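Local coordinates for protein (5-formylfuran-3-yl)methyl phosphate transaminase (Methanococcus jannaschii, PDB 2Z61) that transfers an amino group from alanine to a furan carboxaldehyde phosphate, a pyridoxal-phosphate-dependent step in making the furan moiety of methanofuran, at residues Gly67-Glu70 and Leu71-Ile75; Asp86-Pro89 and Asp90-Ile93. One frame throughout, in Å; residues are numbered along the deposited sequence.

Contact 1: residues Gly67-Glu70 and Leu71-Ile75; sequences GILE and LREKI
Gly67 accepts a hydrogen bond from the side chain of Arg72, five residues on, where the chain turns into its helix. Arg72 NE lies 2.8 Å from Gly67 O with an N-H...O angle of 164°, and the oxygen sits close to the guanidinium plane, although the donor stands above the plane of the carbonyl. A weak second bond from Arg72 NH2 reaches the same oxygen. The arginine gets there by a bend at chi3 (-82°), which folds its end back toward the start of the helix. Ile68 is the N-cap residue; its carbonyl takes the first helical bonds, both weak, from Leu71 N and Arg72 N. Its CG1 rests 3.7 Å from Leu71 CB, an apolar touch between the first turn and the residue before it. Leu69 lays CD2 over one face of the Arg72 guanidinium, 3.4 Å from Arg72 NH2, so the group has a carbonyl at its edge and a methyl above it; CG anti to the backbone N (chi1 -167°) carries the leucine that way. The next helical bond is firmer, with Glu73 N 2.9 Å from Leu69 O. Glu70 O receives Lys74 N at 3.2 Å. Replacing Arg72 with a leucine would probably leave Gly67 O without its side-chain donor and deprive Leu69 CD2 of the flat group beneath it. Gln260 holds the N-cap backbone through Ile68 N. Opening helix 69-82, the turn packs against strand 92-95: Leu71, Arg72 and Ile75 all touch Ile94.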
ATOM      1  N   GLY A  67      10.454   8.510  -2.796  1.00 22.16           N
ATOM      2  CA  GLY A  67      10.684   8.676  -1.371  1.00 23.40           C
ATOM      3  C   GLY A  67      11.649   9.836  -1.207  1.00 23.49           C
ATOM      4  O   GLY A  67      12.515  10.043  -2.060  1.00 24.13           O
ATOM      5  N   ILE A  68      11.517  10.600  -0.129  1.00 22.58           N
ATOM      6  CA  ILE A  68      12.403  11.737   0.056  1.00 25.39           C
ATOM      7  C   ILE A  68      13.870  11.377  -0.136  1.00 25.54           C
ATOM      8  O   ILE A  68      14.345  10.334   0.316  1.00 23.68           O
ATOM      9  CB  ILE A  68      12.188  12.422   1.426  1.00 20.20           C
ATOM     10  CG1 ILE A  68      12.521  11.482   2.577  1.00 24.55           C
ATOM     11  CG2 ILE A  68      10.740  12.871   1.537  1.00 23.27           C
ATOM     12  CD1 ILE A  68      12.271  12.113   3.946  1.00 22.58           C
ATOM     13  N   LEU A  69      14.570  12.258  -0.841  1.00 27.91           N
ATOM     14  CA  LEU A  69      15.978  12.076  -1.164  1.00 29.67           C
ATOM     15  C   LEU A  69      16.854  11.889   0.067  1.00 28.13           C
ATOM     16  O   LEU A  69      17.751  11.047   0.073  1.00 27.60           O
ATOM     17  CB  LEU A  69      16.461  13.272  -2.003  1.00 33.03           C
ATOM     18  CG  LEU A  69      17.811  13.205  -2.728  1.00 34.86           C
ATOM     19  CD1 LEU A  69      18.923  13.213  -1.713  1.00 37.28           C
ATOM     20  CD2 LEU A  69      17.877  11.956  -3.619  1.00 33.51           C
ATOM     21  N   GLU A  70      16.591  12.655   1.117  1.00 29.11           N
ATOM     22  CA  GLU A  70      17.391  12.545   2.332  1.00 31.83           C
ATOM     23  C   GLU A  70      17.390  11.126   2.889  1.00 32.02           C
ATOM     24  O   GLU A  70      18.423  10.638   3.349  1.00 32.09           O
ATOM     25  CB  GLU A  70      16.883  13.503   3.413  1.00 37.42           C
ATOM     26  CG  GLU A  70      16.869  14.972   3.015  1.00 46.38           C
ATOM     27  CD  GLU A  70      15.964  15.255   1.823  1.00 50.43           C
ATOM     28  OE1 GLU A  70      14.762  14.915   1.888  1.00 50.84           O
ATOM     29  OE2 GLU A  70      16.456  15.822   0.824  1.00 54.31           O
ATOM     30  N   LEU A  71      16.232  10.467   2.860  1.00 29.15           N
ATOM     31  CA  LEU A  71      16.131   9.104   3.382  1.00 26.74           C
ATOM     32  C   LEU A  71      16.952   8.149   2.517  1.00 24.43           C
ATOM     33  O   LEU A  71      17.768   7.386   3.020  1.00 24.65           O
ATOM     34  CB  LEU A  71      14.675   8.634   3.397  1.00 24.04           C
ATOM     35  CG  LEU A  71      14.202   7.760   4.566  1.00 28.11           C
ATOM     36  CD1 LEU A  71      13.079   6.860   4.073  1.00 25.63           C
ATOM     37  CD2 LEU A  71      15.335   6.928   5.138  1.00 24.30           C
ATOM     38  N   ARG A  72      16.712   8.191   1.213  1.00 23.30           N
ATOM     39  CA  ARG A  72      17.431   7.328   0.292  1.00 27.49           C
ATOM     40  C   ARG A  72      18.948   7.504   0.426  1.00 27.76           C
ATOM     41  O   ARG A  72      19.705   6.547   0.273  1.00 29.54           O
ATOM     42  CB  ARG A  72      16.961   7.588  -1.144  1.00 26.30           C
ATOM     43  CG  ARG A  72      15.500   7.201  -1.363  1.00 24.54           C
ATOM     44  CD  ARG A  72      15.055   7.352  -2.822  1.00 24.23           C
ATOM     45  NE  ARG A  72      14.690   8.727  -3.160  1.00 25.81           N
ATOM     46  CZ  ARG A  72      15.236   9.417  -4.157  1.00 28.61           C
ATOM     47  NH1 ARG A  72      16.176   8.865  -4.909  1.00 24.21           N
ATOM     48  NH2 ARG A  72      14.829  10.653  -4.415  1.00 29.18           N
ATOM     49  N   GLU A  73      19.392   8.718   0.732  1.00 28.53           N
ATOM     50  CA  GLU A  73      20.823   8.948   0.897  1.00 30.59           C
ATOM     51  C   GLU A  73      21.331   8.231   2.140  1.00 31.23           C
ATOM     52  O   GLU A  73      22.370   7.577   2.097  1.00 31.83           O
ATOM     53  CB  GLU A  73      21.131  10.441   0.988  1.00 31.31           C
ATOM     54  CG  GLU A  73      20.855  11.187  -0.306  1.00 38.23           C
ATOM     55  CD  GLU A  73      21.226  12.654  -0.220  1.00 41.75           C
ATOM     56  OE1 GLU A  73      20.887  13.294   0.798  1.00 47.59           O
ATOM     57  OE2 GLU A  73      21.839  13.169  -1.178  1.00 42.37           O
ATOM     58  N   LYS A  74      20.596   8.341   3.243  1.00 30.67           N
ATOM     59  CA  LYS A  74      20.993   7.672   4.476  1.00 31.19           C
ATOM     60  C   LYS A  74      21.066   6.150   4.297  1.00 31.59           C
ATOM     61  O   LYS A  74      22.002   5.508   4.776  1.00 32.07           O
ATOM     62  CB  LYS A  74      20.016   8.014   5.601  1.00 32.25           C
ATOM     63  CG  LYS A  74      20.137   9.440   6.117  1.00 39.03           C
ATOM     64  CD  LYS A  74      21.454   9.666   6.840  1.00 45.58           C
ATOM     65  CE  LYS A  74      21.686  11.147   7.116  1.00 50.50           C
ATOM     66  NZ  LYS A  74      20.519  11.797   7.784  1.00 55.17           N
ATOM     67  N   ILE A  75      20.085   5.569   3.613  1.00 29.17           N
ATOM     68  CA  ILE A  75      20.085   4.123   3.401  1.00 27.31           C
ATOM     69  C   ILE A  75      21.284   3.747   2.536  1.00 29.27           C
ATOM     70  O   ILE A  75      21.948   2.737   2.771  1.00 30.45           O
ATOM     71  CB  ILE A  75      18.786   3.656   2.711  1.00 25.18           C
ATOM     72  CG1 ILE A  75      17.610   3.801   3.687  1.00 25.95           C
ATOM     73  CG2 ILE A  75      18.935   2.205   2.237  1.00 25.51           C
ATOM     74  CD1 ILE A  75      16.238   3.585   3.057  1.00 21.99           C
TER

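Contact 2: residues Asp86-Pro89 and Asp90-Ile93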
ATOM      1  N   ASP A  86      28.620   0.131  -2.853  1.00 63.74           N
ATOM      2  CA  ASP A  86      28.192   1.503  -3.076  1.00 61.96           C
ATOM      3  C   ASP A  86      26.930   1.503  -3.932  1.00 58.57           C
ATOM      4  O   ASP A  86      26.892   0.908  -5.012  1.00 57.72           O
ATOM      5  CB  ASP A  86      29.298   2.309  -3.761  1.00 66.61           C
ATOM      6  CG  ASP A  86      29.737   1.697  -5.072  1.00 70.35           C
ATOM      7  OD1 ASP A  86      30.238   0.551  -5.060  1.00 72.69           O
ATOM      8  OD2 ASP A  86      29.577   2.361  -6.117  1.00 72.13           O
ATOM      9  N   ILE A  87      25.896   2.169  -3.434  1.00 54.02           N
ATOM     10  CA  ILE A  87      24.618   2.236  -4.126  1.00 51.08           C
ATOM     11  C   ILE A  87      24.188   3.690  -4.259  1.00 47.84           C
ATOM     12  O   ILE A  87      24.364   4.479  -3.334  1.00 46.69           O
ATOM     13  CB  ILE A  87      23.539   1.462  -3.338  1.00 52.43           C
ATOM     14  CG1 ILE A  87      23.954  -0.002  -3.202  1.00 53.23           C
ATOM     15  CG2 ILE A  87      22.200   1.555  -4.043  1.00 54.68           C
ATOM     16  CD1 ILE A  87      23.062  -0.802  -2.284  1.00 55.00           C
ATOM     17  N   ILE A  88      23.630   4.038  -5.411  1.00 44.38           N
ATOM     18  CA  ILE A  88      23.166   5.397  -5.670  1.00 42.66           C
ATOM     19  C   ILE A  88      21.727   5.573  -5.160  1.00 40.12           C
ATOM     20  O   ILE A  88      20.929   4.638  -5.205  1.00 38.00           O
ATOM     21  CB  ILE A  88      23.218   5.713  -7.189  1.00 44.14           C
ATOM     22  CG1 ILE A  88      24.663   5.618  -7.690  1.00 47.92           C
ATOM     23  CG2 ILE A  88      22.672   7.102  -7.466  1.00 46.48           C
ATOM     24  CD1 ILE A  88      25.285   4.237  -7.556  1.00 51.85           C
ATOM     25  N   PRO A  89      21.385   6.771  -4.661  1.00 38.53           N
ATOM     26  CA  PRO A  89      20.035   7.031  -4.150  1.00 39.14           C
ATOM     27  C   PRO A  89      18.914   6.737  -5.144  1.00 39.16           C
ATOM     28  O   PRO A  89      17.803   6.404  -4.742  1.00 39.45           O
ATOM     29  CB  PRO A  89      20.097   8.502  -3.758  1.00 38.88           C
ATOM     30  CG  PRO A  89      21.508   8.632  -3.264  1.00 40.73           C
ATOM     31  CD  PRO A  89      22.289   7.890  -4.337  1.00 39.16           C
ATOM     32  N   ASP A  90      19.207   6.858  -6.435  1.00 40.28           N
ATOM     33  CA  ASP A  90      18.213   6.588  -7.471  1.00 41.28           C
ATOM     34  C   ASP A  90      17.892   5.097  -7.590  1.00 37.82           C
ATOM     35  O   ASP A  90      16.906   4.722  -8.222  1.00 37.03           O
ATOM     36  CB  ASP A  90      18.695   7.109  -8.834  1.00 46.47           C
ATOM     37  CG  ASP A  90      18.508   8.614  -8.993  1.00 50.39           C
ATOM     38  OD1 ASP A  90      17.419   9.126  -8.647  1.00 51.99           O
ATOM     39  OD2 ASP A  90      19.447   9.282  -9.478  1.00 52.54           O
ATOM     40  N   ASN A  91      18.728   4.254  -6.988  1.00 34.62           N
ATOM     41  CA  ASN A  91      18.523   2.807  -7.033  1.00 34.74           C
ATOM     42  C   ASN A  91      17.661   2.331  -5.873  1.00 30.57           C
ATOM     43  O   ASN A  91      17.533   1.133  -5.637  1.00 28.89           O
ATOM     44  CB  ASN A  91      19.860   2.068  -6.963  1.00 36.01           C
ATOM     45  CG  ASN A  91      20.733   2.326  -8.161  1.00 43.36           C
ATOM     46  OD1 ASN A  91      21.936   2.559  -8.030  1.00 50.49           O
ATOM     47  ND2 ASN A  91      20.132   2.294  -9.346  1.00 42.35           N
ATOM     48  N   ILE A  92      17.067   3.279  -5.158  1.00 28.24           N
ATOM     49  CA  ILE A  92      16.253   2.967  -3.993  1.00 28.21           C
ATOM     50  C   ILE A  92      14.865   3.601  -4.065  1.00 30.19           C
ATOM     51  O   ILE A  92      14.719   4.739  -4.500  1.00 32.94           O
ATOM     52  CB  ILE A  92      16.949   3.482  -2.706  1.00 24.94           C
ATOM     53  CG1 ILE A  92      18.412   3.031  -2.692  1.00 25.09           C
ATOM     54  CG2 ILE A  92      16.204   3.000  -1.465  1.00 26.01           C
ATOM     55  CD1 ILE A  92      19.102   3.194  -1.344  1.00 20.80           C
ATOM     56  N   ILE A  93      13.845   2.855  -3.654  1.00 28.90           N
ATOM     57  CA  ILE A  93      12.492   3.399  -3.615  1.00 28.14           C
ATOM     58  C   ILE A  93      11.883   3.104  -2.251  1.00 23.49           C
ATOM     59  O   ILE A  93      11.978   1.982  -1.740  1.00 23.23           O
ATOM     60  CB  ILE A  93      11.572   2.810  -4.694  1.00 27.08           C
ATOM     61  CG1 ILE A  93      12.043   3.243  -6.081  1.00 34.18           C
ATOM     62  CG2 ILE A  93      10.153   3.314  -4.488  1.00 27.41           C
ATOM     63  CD1 ILE A  93      11.051   2.915  -7.187  1.00 38.51           C
TER
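Asn91 N bonds back to Ile88 O at 2.9 Å, with an N-H...O angle of 157°, and this is the shortest of three hydrogen bonds that draw the chain round. The next backbone bond, Ile92 N to Pro89 O, is 3.2 Å long, and in both the donor stands well above the carbonyl plane. The third is weak and uses a side chain: Asn91 OD1 turns back toward Ile88 N at 3.5 Å. With CG beside its own backbone N (chi1 -65°), the amide swings to the Ile88 side, where OD1 also lies alongside Ile88 CB.

The apolar contacts centre on Ile87 CG2, which meets Asn91 CB at 3.8 Å, the two side chains crossing at a slant, and the same methyl comes within 4.3 Å of Ile92 CG1. Both isoleucines are buried and both touch Ile235 of strand 232-235.

Charge enters through Asp90, whose OD1 makes long, weak ion pairs with Arg66 and Arg72.

Two successive i to i+3 backbone bonds, from Ile88 O and Pro89 O, make a short 3-10 turn through Pro89 and Asp90 that leads straight into strand 92-95, an outermost strand of the mixed seven-stranded sheet within this chain.

In the fold
From the N terminus, contact 1 comes first, folding the chain into the opening turn of helix 69-82. The helix runs on, and contact 2 then bends the chain out of the following loop into strand 92-95. The two are in series, neither nested nor crossed, and each closes only a local turn. Their centres nevertheless lie about 9 Å apart, because the strand returns alongside the start of the helix. Arg72 joins them through a probable hydrogen bond, with NH1 3.0 Å from Pro89 O, and Ile75 CG2 packs 3.7 Å from Ile92 CD1. Together they tie the helix's N-terminal end to an outermost strand of the mixed sheet.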